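PDB 2YHG: cellulose-binding protein from Saccharophagus degradans, which probably binds polysaccharide and may hydrolyse glycosidic bonds, this portion pairing a nucleoside hydrolase-like domain with a C-terminal beta domain. Local coordinates for residues 383-386 with 387-391; 349-352 with 353-357; 401-404 with 405-409; 205-208 with 209-212; 213-217 with 218-222. All blocks are in the same frame, centred on the assembly; numbering follows the deposited sequence.

Contact 1 of 5, residues 383-386 with 387-391; sequences DSYS and GSVSI. With MG (magnesium ion), chain E.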
loop_
_atom_site.group_PDB
_atom_site.type_symbol
_atom_site.label_atom_id
_atom_site.label_comp_id
_atom_site.label_asym_id
_atom_site.label_seq_id
_atom_site.Cartn_x
_atom_site.Cartn_y
_atom_site.Cartn_z
ATOM N N ASP A 383 5.527 -5.325 -17.858
ATOM C CA ASP A 383 6.657 -6.162 -18.216
ATOM C C ASP A 383 7.501 -5.542 -19.330
ATOM O O ASP A 383 7.116 -4.565 -19.975
ATOM C CB ASP A 383 6.223 -7.613 -18.510
ATOM C CG ASP A 383 5.301 -7.763 -19.686
ATOM O OD1 ASP A 383 5.210 -6.882 -20.549
ATOM O OD2 ASP A 383 4.632 -8.824 -19.743
ATOM N N SER A 384 8.696 -6.087 -19.543
ATOM C CA SER A 384 9.615 -5.481 -20.499
ATOM C C SER A 384 9.386 -5.969 -21.909
ATOM O O SER A 384 9.820 -5.320 -22.860
ATOM C CB SER A 384 11.043 -5.687 -20.081
ATOM O OG SER A 384 11.401 -7.069 -20.114
ATOM N N TYR A 385 8.696 -7.079 -22.089
ATOM C CA TYR A 385 8.378 -7.555 -23.420
ATOM C C TYR A 385 7.463 -6.558 -24.079
ATOM O O TYR A 385 6.500 -6.090 -23.468
ATOM C CB TYR A 385 7.727 -8.929 -23.318
ATOM C CG TYR A 385 7.408 -9.510 -24.652
ATOM C CD1 TYR A 385 8.417 -9.759 -25.558
ATOM C CD2 TYR A 385 6.122 -9.799 -25.006
ATOM C CE1 TYR A 385 8.136 -10.265 -26.834
ATOM C CE2 TYR A 385 5.817 -10.307 -26.280
ATOM C CZ TYR A 385 6.835 -10.511 -27.185
ATOM O OH TYR A 385 6.541 -10.973 -28.453
ATOM N N SER A 386 7.727 -6.245 -25.340
ATOM C CA SER A 386 6.957 -5.202 -25.995
ATOM C C SER A 386 5.743 -5.702 -26.738
ATOM O O SER A 386 4.895 -4.906 -27.122
ATOM C CB SER A 386 7.809 -4.373 -26.944
ATOM O OG SER A 386 8.146 -5.131 -28.074
ATOM N N GLY A 387 5.661 -7.000 -26.974
ATOM C CA GLY A 387 4.619 -7.579 -27.797
ATOM C C GLY A 387 3.482 -8.187 -27.008
ATOM O O GLY A 387 3.335 -7.980 -25.798
ATOM N N SER A 388 2.600 -8.836 -27.747
ATOM C CA SER A 388 1.435 -9.499 -27.186
ATOM C C SER A 388 1.791 -10.952 -26.855
ATOM O O SER A 388 2.727 -11.531 -27.422
ATOM C CB SER A 388 0.251 -9.449 -28.149
ATOM O OG SER A 388 0.574 -10.098 -29.360
ATOM N N VAL A 389 1.039 -11.500 -25.901
ATOM C CA VAL A 389 1.281 -12.834 -25.400
ATOM C C VAL A 389 -0.036 -13.559 -25.325
ATOM O O VAL A 389 -0.938 -13.130 -24.614
ATOM C CB VAL A 389 1.961 -12.805 -24.002
ATOM C CG1 VAL A 389 2.090 -14.233 -23.426
ATOM C CG2 VAL A 389 3.303 -12.125 -24.069
ATOM N N SER A 390 -0.136 -14.674 -26.034
ATOM C CA SER A 390 -1.332 -15.495 -26.028
ATOM C C SER A 390 -1.389 -16.438 -24.832
ATOM O O SER A 390 -0.396 -17.095 -24.490
ATOM C CB SER A 390 -1.386 -16.304 -27.322
ATOM O OG SER A 390 -1.383 -15.449 -28.433
ATOM N N ILE A 391 -2.565 -16.509 -24.230
ATOM C CA ILE A 391 -2.841 -17.431 -23.144
ATOM C C ILE A 391 -4.034 -18.277 -23.534
ATOM O O ILE A 391 -5.121 -17.756 -23.740
ATOM C CB ILE A 391 -3.162 -16.691 -21.806
ATOM C CG1 ILE A 391 -2.080 -15.679 -21.452
ATOM C CG2 ILE A 391 -3.403 -17.716 -20.697
ATOM C CD1 ILE A 391 -2.458 -14.791 -20.285
HETATM MG MG MG E . 5.240 -5.096 -21.826
HETATM O O HOH W 1 3.451 -5.888 -23.733
HETATM O O HOH W 2 5.609 -2.985 -22.732
#

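Contact 2 of 5, residues 349-352 with 353-357; sequences LNAS and AGSTV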
loop_
_atom_site.group_PDB
_atom_site.type_symbol
_atom_site.label_atom_id
_atom_site.label_comp_id
_atom_site.label_asym_id
_atom_site.label_seq_id
_atom_site.Cartn_x
_atom_site.Cartn_y
_atom_site.Cartn_z
ATOM N N LEU A 349 9.603 -17.435 -12.604
ATOM C CA LEU A 349 9.955 -18.605 -13.412
ATOM C C LEU A 349 10.868 -18.166 -14.526
ATOM O O LEU A 349 10.727 -17.076 -15.044
ATOM C CB LEU A 349 8.695 -19.193 -14.076
ATOM C CG LEU A 349 7.593 -19.759 -13.193
ATOM C CD1 LEU A 349 6.505 -20.304 -14.090
ATOM C CD2 LEU A 349 8.134 -20.833 -12.258
ATOM N N ASN A 350 11.761 -19.037 -14.941
ATOM C CA ASN A 350 12.535 -18.865 -16.163
ATOM C C ASN A 350 12.062 -19.843 -17.209
ATOM O O ASN A 350 11.877 -21.023 -16.902
ATOM C CB ASN A 350 13.999 -19.127 -15.869
ATOM C CG ASN A 350 14.590 -18.117 -14.912
ATOM O OD1 ASN A 350 14.561 -18.469 -13.628
ATOM N ND2 ASN A 350 14.658 -16.957 -15.244
ATOM N N ALA A 351 11.827 -19.356 -18.424
ATOM C CA ALA A 351 11.382 -20.207 -19.515
ATOM C C ALA A 351 12.086 -19.784 -20.786
ATOM O O ALA A 351 12.472 -18.623 -20.944
ATOM C CB ALA A 351 9.851 -20.118 -19.721
ATOM N N SER A 352 12.194 -20.682 -21.747
ATOM C CA SER A 352 12.825 -20.363 -23.002
ATOM C C SER A 352 11.866 -19.636 -23.932
ATOM O O SER A 352 10.651 -19.900 -23.993
ATOM C CB SER A 352 13.337 -21.622 -23.665
ATOM O OG SER A 352 12.306 -22.581 -23.784
ATOM N N ALA A 353 12.450 -18.803 -24.794
ATOM C CA ALA A 353 11.695 -18.172 -25.858
ATOM C C ALA A 353 11.162 -19.272 -26.778
ATOM O O ALA A 353 11.871 -20.229 -27.103
ATOM C CB ALA A 353 12.584 -17.198 -26.657
ATOM N N GLY A 354 9.950 -19.084 -27.263
ATOM C CA GLY A 354 9.321 -20.064 -28.156
ATOM C C GLY A 354 8.916 -21.335 -27.438
ATOM O O GLY A 354 8.810 -22.389 -28.040
ATOM N N SER A 355 8.701 -21.306 -26.148
ATOM C CA SER A 355 8.154 -22.432 -25.411
ATOM C C SER A 355 6.753 -22.130 -24.902
ATOM O O SER A 355 6.317 -20.992 -24.921
ATOM C CB SER A 355 9.092 -22.812 -24.251
ATOM O OG SER A 355 9.001 -21.905 -23.162
ATOM N N THR A 356 6.071 -23.163 -24.435
ATOM C CA THR A 356 4.765 -22.998 -23.791
ATOM C C THR A 356 4.877 -23.364 -22.328
ATOM O O THR A 356 5.563 -24.330 -21.968
ATOM C CB THR A 356 3.722 -23.868 -24.480
ATOM O OG1 THR A 356 3.697 -23.524 -25.872
ATOM C CG2 THR A 356 2.376 -23.684 -23.912
ATOM N N VAL A 357 4.257 -22.561 -21.488
ATOM C CA VAL A 357 4.298 -22.718 -20.039
ATOM C C VAL A 357 2.898 -22.962 -19.487
ATOM O O VAL A 357 2.031 -22.085 -19.550
ATOM C CB VAL A 357 4.919 -21.480 -19.335
ATOM C CG1 VAL A 357 4.898 -21.651 -17.829
ATOM C CG2 VAL A 357 6.341 -21.242 -19.866
#

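Contact 3 of 5, residues 401-404 with 405-409; sequences VQIP and SNAGG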
loop_
_atom_site.group_PDB
_atom_site.type_symbol
_atom_site.label_atom_id
_atom_site.label_comp_id
_atom_site.label_asym_id
_atom_site.label_seq_id
_atom_site.Cartn_x
_atom_site.Cartn_y
_atom_site.Cartn_z
ATOM N N VAL A 401 0.543 -20.551 -21.432
ATOM C CA VAL A 401 1.109 -19.318 -21.946
ATOM C C VAL A 401 2.095 -19.628 -23.048
ATOM O O VAL A 401 3.042 -20.386 -22.855
ATOM C CB VAL A 401 1.819 -18.547 -20.810
ATOM C CG1 VAL A 401 2.365 -17.239 -21.359
ATOM C CG2 VAL A 401 0.900 -18.317 -19.648
ATOM N N GLN A 402 1.898 -19.018 -24.213
ATOM C CA GLN A 402 2.836 -19.147 -25.307
ATOM C C GLN A 402 3.895 -18.067 -25.187
ATOM O O GLN A 402 3.586 -16.886 -25.355
ATOM C CB GLN A 402 2.079 -19.040 -26.627
ATOM C CG GLN A 402 1.254 -20.247 -26.905
ATOM C CD GLN A 402 0.699 -20.244 -28.302
ATOM O OE1 GLN A 402 -0.303 -19.597 -28.555
ATOM N NE2 GLN A 402 1.439 -20.816 -29.248
ATOM N N ILE A 403 5.126 -18.452 -24.907
ATOM C CA ILE A 403 6.224 -17.498 -24.791
ATOM C C ILE A 403 6.745 -17.224 -26.190
ATOM O O ILE A 403 7.235 -18.122 -26.869
ATOM C CB ILE A 403 7.358 -18.066 -23.940
ATOM C CG1 ILE A 403 6.876 -18.556 -22.588
ATOM C CG2 ILE A 403 8.489 -17.042 -23.830
ATOM C CD1 ILE A 403 6.247 -17.493 -21.719
ATOM N N PRO A 404 6.634 -15.981 -26.684
ATOM C CA PRO A 404 7.047 -15.727 -28.078
ATOM C C PRO A 404 8.494 -16.088 -28.321
ATOM O O PRO A 404 9.366 -15.874 -27.494
ATOM C CB PRO A 404 6.783 -14.227 -28.246
ATOM C CG PRO A 404 5.620 -13.981 -27.302
ATOM C CD PRO A 404 5.996 -14.795 -26.080
ATOM N N SER A 405 8.778 -16.495 -29.572
ATOM C CA SER A 405 10.131 -16.753 -29.984
ATOM C C SER A 405 11.035 -15.545 -29.924
ATOM O O SER A 405 12.230 -15.688 -29.744
ATOM C CB SER A 405 10.145 -17.325 -31.399
ATOM O OG SER A 405 9.511 -18.585 -31.442
ATOM N N ASN A 406 10.435 -14.345 -29.991
ATOM C CA ASN A 406 11.194 -13.099 -30.005
ATOM C C ASN A 406 11.293 -12.455 -28.625
ATOM O O ASN A 406 11.737 -11.317 -28.512
ATOM C CB ASN A 406 10.628 -12.093 -31.028
ATOM C CG ASN A 406 9.271 -11.574 -30.661
ATOM O OD1 ASN A 406 8.798 -11.805 -29.543
ATOM N ND2 ASN A 406 8.659 -10.779 -31.559
ATOM N N ALA A 407 10.968 -13.188 -27.558
ATOM C CA ALA A 407 10.917 -12.617 -26.205
ATOM C C ALA A 407 12.219 -12.741 -25.412
ATOM O O ALA A 407 12.261 -12.358 -24.239
ATOM C CB ALA A 407 9.760 -13.199 -25.429
ATOM N N GLY A 408 13.272 -13.282 -26.008
ATOM C CA GLY A 408 14.497 -13.438 -25.281
ATOM C C GLY A 408 15.014 -12.163 -24.640
ATOM O O GLY A 408 15.071 -11.122 -25.268
ATOM N N GLY A 409 15.492 -12.297 -23.413
ATOM C CA GLY A 409 16.034 -11.192 -22.673
ATOM C C GLY A 409 15.001 -10.244 -22.095
ATOM O O GLY A 409 15.366 -9.197 -21.548
#

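Contact 4 of 5, residues 205-208 with 209-212; sequences IRAR and SVYS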
loop_
_atom_site.group_PDB
_atom_site.type_symbol
_atom_site.label_atom_id
_atom_site.label_comp_id
_atom_site.label_asym_id
_atom_site.label_seq_id
_atom_site.Cartn_x
_atom_site.Cartn_y
_atom_site.Cartn_z
ATOM N N ILE A 205 8.227 7.406 -4.053
ATOM C CA ILE A 205 7.052 7.612 -4.884
ATOM C C ILE A 205 6.327 8.861 -4.436
ATOM O O ILE A 205 6.054 9.018 -3.242
ATOM C CB ILE A 205 6.069 6.405 -4.722
ATOM C CG1 ILE A 205 6.679 5.119 -5.266
ATOM C CG2 ILE A 205 4.720 6.728 -5.359
ATOM C CD1 ILE A 205 5.941 3.879 -4.846
ATOM N N ARG A 206 6.023 9.776 -5.361
ATOM C CA ARG A 206 5.066 10.860 -5.133
ATOM C C ARG A 206 3.863 10.572 -6.015
ATOM O O ARG A 206 3.891 10.836 -7.219
ATOM C CB ARG A 206 5.650 12.255 -5.370
ATOM C CG ARG A 206 4.676 13.380 -5.150
ATOM C CD ARG A 206 5.295 14.773 -5.158
ATOM N NE ARG A 206 6.004 15.032 -3.918
ATOM C CZ ARG A 206 6.651 16.160 -3.641
ATOM N NH1 ARG A 206 6.873 17.065 -4.581
ATOM N NH2 ARG A 206 7.091 16.390 -2.406
ATOM N N ALA A 207 2.846 9.963 -5.430
ATOM C CA ALA A 207 1.663 9.544 -6.163
ATOM C C ALA A 207 0.708 10.704 -6.316
ATOM O O ALA A 207 0.407 11.399 -5.333
ATOM C CB ALA A 207 0.973 8.407 -5.438
ATOM N N ARG A 208 0.199 10.905 -7.512
ATOM C CA ARG A 208 -0.708 12.010 -7.759
ATOM C C ARG A 208 -2.048 11.610 -8.320
ATOM O O ARG A 208 -3.016 12.381 -8.235
ATOM C CB ARG A 208 -0.061 13.017 -8.674
ATOM C CG ARG A 208 1.246 13.577 -8.142
ATOM C CD ARG A 208 1.846 14.581 -9.146
ATOM N NE ARG A 208 2.296 13.883 -10.337
ATOM C CZ ARG A 208 2.450 14.482 -11.520
ATOM N NH1 ARG A 208 2.256 15.798 -11.652
ATOM N NH2 ARG A 208 2.728 13.742 -12.582
ATOM N N SER A 209 -2.153 10.424 -8.901
ATOM C CA SER A 209 -3.388 10.030 -9.569
ATOM C C SER A 209 -4.234 9.168 -8.639
ATOM O O SER A 209 -4.466 7.963 -8.888
ATOM C CB SER A 209 -3.101 9.304 -10.887
ATOM O OG SER A 209 -2.524 10.158 -11.859
ATOM N N VAL A 210 -4.683 9.788 -7.559
ATOM C CA VAL A 210 -5.236 9.096 -6.406
ATOM C C VAL A 210 -6.740 9.323 -6.247
ATOM O O VAL A 210 -7.302 9.000 -5.198
ATOM C CB VAL A 210 -4.489 9.471 -5.099
ATOM C CG1 VAL A 210 -3.044 8.996 -5.196
ATOM C CG2 VAL A 210 -4.602 10.972 -4.803
ATOM N N TYR A 211 -7.397 9.826 -7.287
ATOM C CA TYR A 211 -8.750 10.353 -7.191
ATOM C C TYR A 211 -9.786 9.633 -8.048
ATOM O O TYR A 211 -10.937 10.071 -8.072
ATOM C CB TYR A 211 -8.752 11.818 -7.574
ATOM C CG TYR A 211 -8.039 12.725 -6.598
ATOM C CD1 TYR A 211 -8.526 12.915 -5.323
ATOM C CD2 TYR A 211 -6.886 13.384 -6.941
ATOM C CE1 TYR A 211 -7.871 13.774 -4.419
ATOM C CE2 TYR A 211 -6.280 14.286 -6.081
ATOM C CZ TYR A 211 -6.793 14.488 -4.829
ATOM O OH TYR A 211 -6.248 15.454 -4.003
ATOM N N SER A 212 -9.417 8.582 -8.770
ATOM C CA SER A 212 -10.320 7.998 -9.776
ATOM C C SER A 212 -10.926 6.657 -9.389
ATOM O O SER A 212 -11.761 6.147 -10.111
ATOM C CB SER A 212 -9.590 7.820 -11.099
ATOM O OG SER A 212 -9.159 9.057 -11.590
#

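Contact 5 of 5, residues 213-217 with 218-222; sequences WQPSD and SYLDN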
loop_
_atom_site.group_PDB
_atom_site.type_symbol
_atom_site.label_atom_id
_atom_site.label_comp_id
_atom_site.label_asym_id
_atom_site.label_seq_id
_atom_site.Cartn_x
_atom_site.Cartn_y
_atom_site.Cartn_z
ATOM N N TRP A 213 -10.575 6.121 -8.237
ATOM C CA TRP A 213 -10.951 4.760 -7.835
ATOM C C TRP A 213 -12.059 4.707 -6.801
ATOM O O TRP A 213 -12.592 3.617 -6.539
ATOM C CB TRP A 213 -9.696 4.050 -7.279
ATOM C CG TRP A 213 -9.166 4.684 -6.047
ATOM C CD1 TRP A 213 -8.299 5.730 -5.987
ATOM C CD2 TRP A 213 -9.539 4.393 -4.696
ATOM N NE1 TRP A 213 -8.122 6.127 -4.694
ATOM C CE2 TRP A 213 -8.877 5.329 -3.875
ATOM C CE3 TRP A 213 -10.342 3.421 -4.095
ATOM C CZ2 TRP A 213 -9.068 5.385 -2.491
ATOM C CZ3 TRP A 213 -10.517 3.460 -2.719
ATOM C CH2 TRP A 213 -9.885 4.427 -1.937
ATOM N N GLN A 214 -12.384 5.849 -6.193
ATOM C CA GLN A 214 -13.146 5.896 -4.959
ATOM C C GLN A 214 -14.586 5.407 -5.122
ATOM O O GLN A 214 -15.193 5.542 -6.179
ATOM C CB GLN A 214 -13.225 7.330 -4.431
ATOM C CG GLN A 214 -11.974 7.785 -3.698
ATOM C CD GLN A 214 -10.810 8.239 -4.529
ATOM O OE1 GLN A 214 -10.755 8.046 -5.768
ATOM N NE2 GLN A 214 -9.849 8.853 -3.864
ATOM N N PRO A 215 -15.141 4.841 -4.068
ATOM C CA PRO A 215 -16.550 4.455 -4.063
ATOM C C PRO A 215 -17.435 5.648 -3.773
ATOM O O PRO A 215 -16.969 6.705 -3.350
ATOM C CB PRO A 215 -16.611 3.455 -2.939
ATOM C CG PRO A 215 -15.686 4.055 -1.925
ATOM C CD PRO A 215 -14.538 4.674 -2.739
ATOM N N SER A 216 -18.735 5.435 -3.946
ATOM C CA SER A 216 -19.723 6.489 -3.763
ATOM C C SER A 216 -19.991 6.740 -2.293
ATOM O O SER A 216 -19.776 5.910 -1.430
ATOM C CB SER A 216 -21.041 6.131 -4.460
ATOM O OG SER A 216 -21.639 5.087 -3.751
ATOM N N ASP A 217 -20.579 7.895 -2.028
ATOM C CA ASP A 217 -21.006 8.256 -0.682
ATOM C C ASP A 217 -22.057 7.284 -0.167
ATOM O O ASP A 217 -22.076 6.978 1.019
ATOM C CB ASP A 217 -21.544 9.666 -0.633
ATOM C CG ASP A 217 -20.489 10.743 -0.871
ATOM O OD1 ASP A 217 -19.259 10.502 -0.683
ATOM O OD2 ASP A 217 -20.915 11.863 -1.247
ATOM N N SER A 218 -22.940 6.780 -1.022
ATOM C CA SER A 218 -23.951 5.788 -0.636
ATOM C C SER A 218 -23.358 4.449 -0.265
ATOM O O SER A 218 -23.789 3.813 0.688
ATOM C CB SER A 218 -24.922 5.563 -1.784
ATOM O OG SER A 218 -25.843 4.551 -1.427
ATOM N N TYR A 219 -22.356 3.998 -1.025
ATOM C CA TYR A 219 -21.600 2.797 -0.650
ATOM C C TYR A 219 -21.078 2.962 0.767
ATOM O O TYR A 219 -21.135 2.071 1.596
ATOM C CB TYR A 219 -20.466 2.570 -1.649
ATOM C CG TYR A 219 -19.375 1.640 -1.157
ATOM C CD1 TYR A 219 -18.365 2.125 -0.354
ATOM C CD2 TYR A 219 -19.319 0.313 -1.544
ATOM C CE1 TYR A 219 -17.304 1.341 0.031
ATOM C CE2 TYR A 219 -18.259 -0.521 -1.123
ATOM C CZ TYR A 219 -17.246 0.000 -0.337
ATOM O OH TYR A 219 -16.131 -0.720 0.047
ATOM N N LEU A 220 -20.488 4.112 1.048
ATOM C CA LEU A 220 -19.884 4.320 2.353
ATOM C C LEU A 220 -20.972 4.257 3.435
ATOM O O LEU A 220 -20.798 3.624 4.468
ATOM C CB LEU A 220 -19.146 5.666 2.414
ATOM C CG LEU A 220 -17.927 5.753 1.476
ATOM C CD1 LEU A 220 -17.407 7.187 1.453
ATOM C CD2 LEU A 220 -16.861 4.763 1.886
ATOM N N ASP A 221 -22.087 4.938 3.213
ATOM C CA ASP A 221 -23.145 4.957 4.200
ATOM C C ASP A 221 -23.689 3.552 4.470
ATOM O O ASP A 221 -23.902 3.184 5.618
ATOM C CB ASP A 221 -24.253 5.876 3.690
ATOM C CG ASP A 221 -25.355 6.095 4.698
ATOM O OD1 ASP A 221 -25.077 6.511 5.830
ATOM O OD2 ASP A 221 -26.512 6.046 4.266
ATOM N N ASN A 222 -23.925 2.795 3.402
ATOM C CA ASN A 222 -24.562 1.501 3.545
ATOM C C ASN A 222 -23.643 0.385 3.993
ATOM O O ASN A 222 -24.059 -0.470 4.775
ATOM C CB ASN A 222 -25.271 1.120 2.261
ATOM C CG ASN A 222 -26.463 2.008 1.978
ATOM O OD1 ASN A 222 -26.584 2.556 0.899
ATOM N ND2 ASN A 222 -27.392 2.073 2.918
#

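Contact 1 of 5, residues 383-386 with 387-391
Between Tyr385 and Gly387 the backbone bends at Ser386 (phi -92°, psi -15°) and then runs on extended, so that the peptide of Gly387 passes over the ring of Tyr385. Gly387 N stands 3.3 Å above the ring plane, displaced toward the rim, and the ring carbon Tyr385 CE2 comes within 3.2 Å of Gly387 C. The ring reaches this place because CG lies opposite the backbone N of Tyr385 (chi1 -178°). Ser388 O sits at the ring edge, in its plane, 3.5 Å from Tyr385 CE2. Val389 adds an apolar touch, its CG2 branch meeting Tyr385 CD2 obliquely at 3.8 Å. The phenol OH is hydrogen-bonded to Asn406 OD1. No direct hydrogen bond joins the two segments; instead one water donates to both Tyr385 O and Gly387 O (2.9 Å to the latter). Tyr385 O also binds the magnesium ion, as does Asp383 OD1 at 2.2 Å, with Gly380 O and a second water. His378 and the backbone N of His413 hold Asp383 OD2, fixing the rotation of that carboxylate. This is a loop-borne magnesium site in the C-terminal domain, formed by two backbone carbonyls, one aspartate oxygen and a water between strands 372-378 and 391-392.

Contact 2 of 5, residues 349-352 with 353-357
Ser352 and Ser355 meet across a tight turn through the side chain of the latter. Ser355 CB lies 3.3 Å from Ser352 OG, and from there its hydroxyl swings back over the turn. With OG set between its own backbone N and carbonyl carbon (chi1 76°), the tip comes to Ser352 O and donates a hydrogen bond of 2.7 Å. The hydroxyl lies in the carbonyl plane, on a lone pair of Ser352 O, with a C=O...OG angle of 137°. The same OG lies 4.0 Å from the methyl Ala351 CB.

Ser352 O is thus held twice, since Ser355 N also donates to it, but that backbone bond is weak (3.2 Å, N-H...O angle 133°). The side-chain bond therefore reinforces a turn whose own closing bond is poor. Gly354, at the far corner, has the positive phi expected of the third residue of a type II turn.

Beyond the turn the two chains spread, and apolar side chains meet between them. Ala351 CB packs against the CG2 branch of Val357 at 3.7 Å, while Leu349 CD1 makes a looser touch with Val357 CG1 at 4.3 Å. Ile403, just past the end of strand 398-402, touches Ser355 and Val357, and Ala351 in turn rests on Ile434. The whole is a type II beta turn, backed by a serine side chain, that carries the chain from strand 347-351 of the mixed sheet to strand 356-360 of the antiparallel one.

Contact 3 of 5, residues 401-404 with 405-409
The flat peptide group that follows Pro404 is met out of its plane by Ala407: the donor N stands well above the carbonyl plane of Pro404 O, 60° out of it, and so is not on a lone pair. The bond Ala407 N to Pro404 O is nevertheless of ordinary length, 3.1 Å, with an N-H...O angle of 151°. A second flat group, the Asn406 carboxamide, turns its OD1 end to the proline, 3.4 Å from Pro404 CB. Its CG sits between the backbone N and the carbonyl carbon (chi1 68°), which folds the amide back over the turn. The same OD1 accepts the hydroxyl of Tyr385, so the amide joins this turn to the magnesium-binding loop.

The methyl Ala407 CB approaches the other end of the pyrrolidine, 4.1 Å from Pro404 CD, and more loosely the CG2 branch of Ile403, at 4.4 Å. Ala407 and Ile403 both also rest on Val436 of strand 427-436. The chemistry implies a type I turn from Pro404 to Ala407 closed by one backbone bond, which proline's restricted phi at its first position probably favours, with apolar contacts of Ala407 to Pro404 and Ile403 and Asn406 OD1 as the polar tie to the neighbouring loop.

Contact 4 of 5, residues 205-208 with 209-212
Arg208 O accepts Val210 N across Ser209 in a weak bond of 3.2 Å, bent to an N-H...O angle of 134°. This closure over one residue makes a gamma turn, of the inverse kind because Ser209, at its centre, has phi -98° and psi 65°. The carboxylate of Glu299 probably adds to the hold: OE1 accepts Arg208 N and OE2 accepts Ser209 N, gripping two successive peptide groups at once.

The two branches of Val210 have different neighbours. CG1 lies opposite the carbonyl carbon and meets the methyl Ala207 CB at 4.1 Å, an apolar touch that ties the end of strand 203-207 to the loop. CG2 comes alongside Arg208 O at 4.0 Å and also sits over the centre of the Tyr211 ring, 3.9 Å above the plane. Tyr211 CD2 passes Arg208 O obliquely, at 4.2 Å. The side chain of Arg208 leaves its CA pointing away from 209-212, and its NE has a weak hydrogen bond with Thr298 OG1.

Further along, Val210 O accepts Gln214 NE2 and, weakly, Trp213 NE1. The last parallel strand of the sheet, 203-207, which also bonds to Tyr297 of strand 295-298, thus ends in a sharp turn whose N-H groups probably gain from the negative charge of Glu299, while buried Ala207 and Val210 provide its apolar side.

Contact 5 of 5, residues 213-217 with 218-222
Ser216 caps helix 217-225: its OG accepts Tyr219 N at 3.0 Å in a nearly straight bond, with an N-H...O angle of 168°. The hydroxyl reaches that N-H because OG sits between its own backbone N and carbonyl carbon (chi1 70°). Ser216 O begins the helical pattern by taking Leu220 N at 3.1 Å, and Asp217 O follows by taking Asp221 N at 3.0 Å. Asp217, in the first turn, forms a salt bridge from OD2 to Arg237 NH2.

Outward from these bonds, Pro215 lies against the aromatic ring of Tyr219. Pro215 CB stands over one face, 3.8 Å from the ring centroid and 29° off its normal, a CH-pi contact in which the two side chains cross obliquely. The approach is closest at Tyr219 CD1, 3.4 Å from Pro215 CB. Ser216 O lies at the ring edge, near the ring plane. The next atom of the proline ring, Pro215 CG, continues to Leu220 CD2 at 4.1 Å, so one proline touches two successive helix residues. Tyr219 OH is bound to His312 O, and its ring also meets those of His223 and His312 at steep inclinations.

The chemistry implies a helix start in which the serine hydroxyl satisfies an N-H that has no preceding helical carbonyl, and the proline-tyrosine contact probably helps to hold the incoming loop against the first turn. Asp217, a negative charge at the N-terminal end, would probably also suit the helix dipole.

Contacts 4 and 5 come first along the chain and adjoin in sequence, their centres 19 Å apart, leading from strand 203-207 into helix 217-225 of the nucleoside hydrolase-like domain. Contacts 2, 1 and 3 follow in that order in the C-terminal beta domain and cluster: centres lie about 7 Å apart for contacts 2 and 3, 8 Å for contacts 1 and 3, and 12 Å for contacts 1 and 2. Contacts 2 and 3 share the antiparallel sheet through neighbouring strands 356-360 and 398-402, and contact 3 also touches contact 1. The groups, 26 to 44 Å apart between centres, occupy separate domains: strand end and helix cap in one, magnesium loop and two turns in the other.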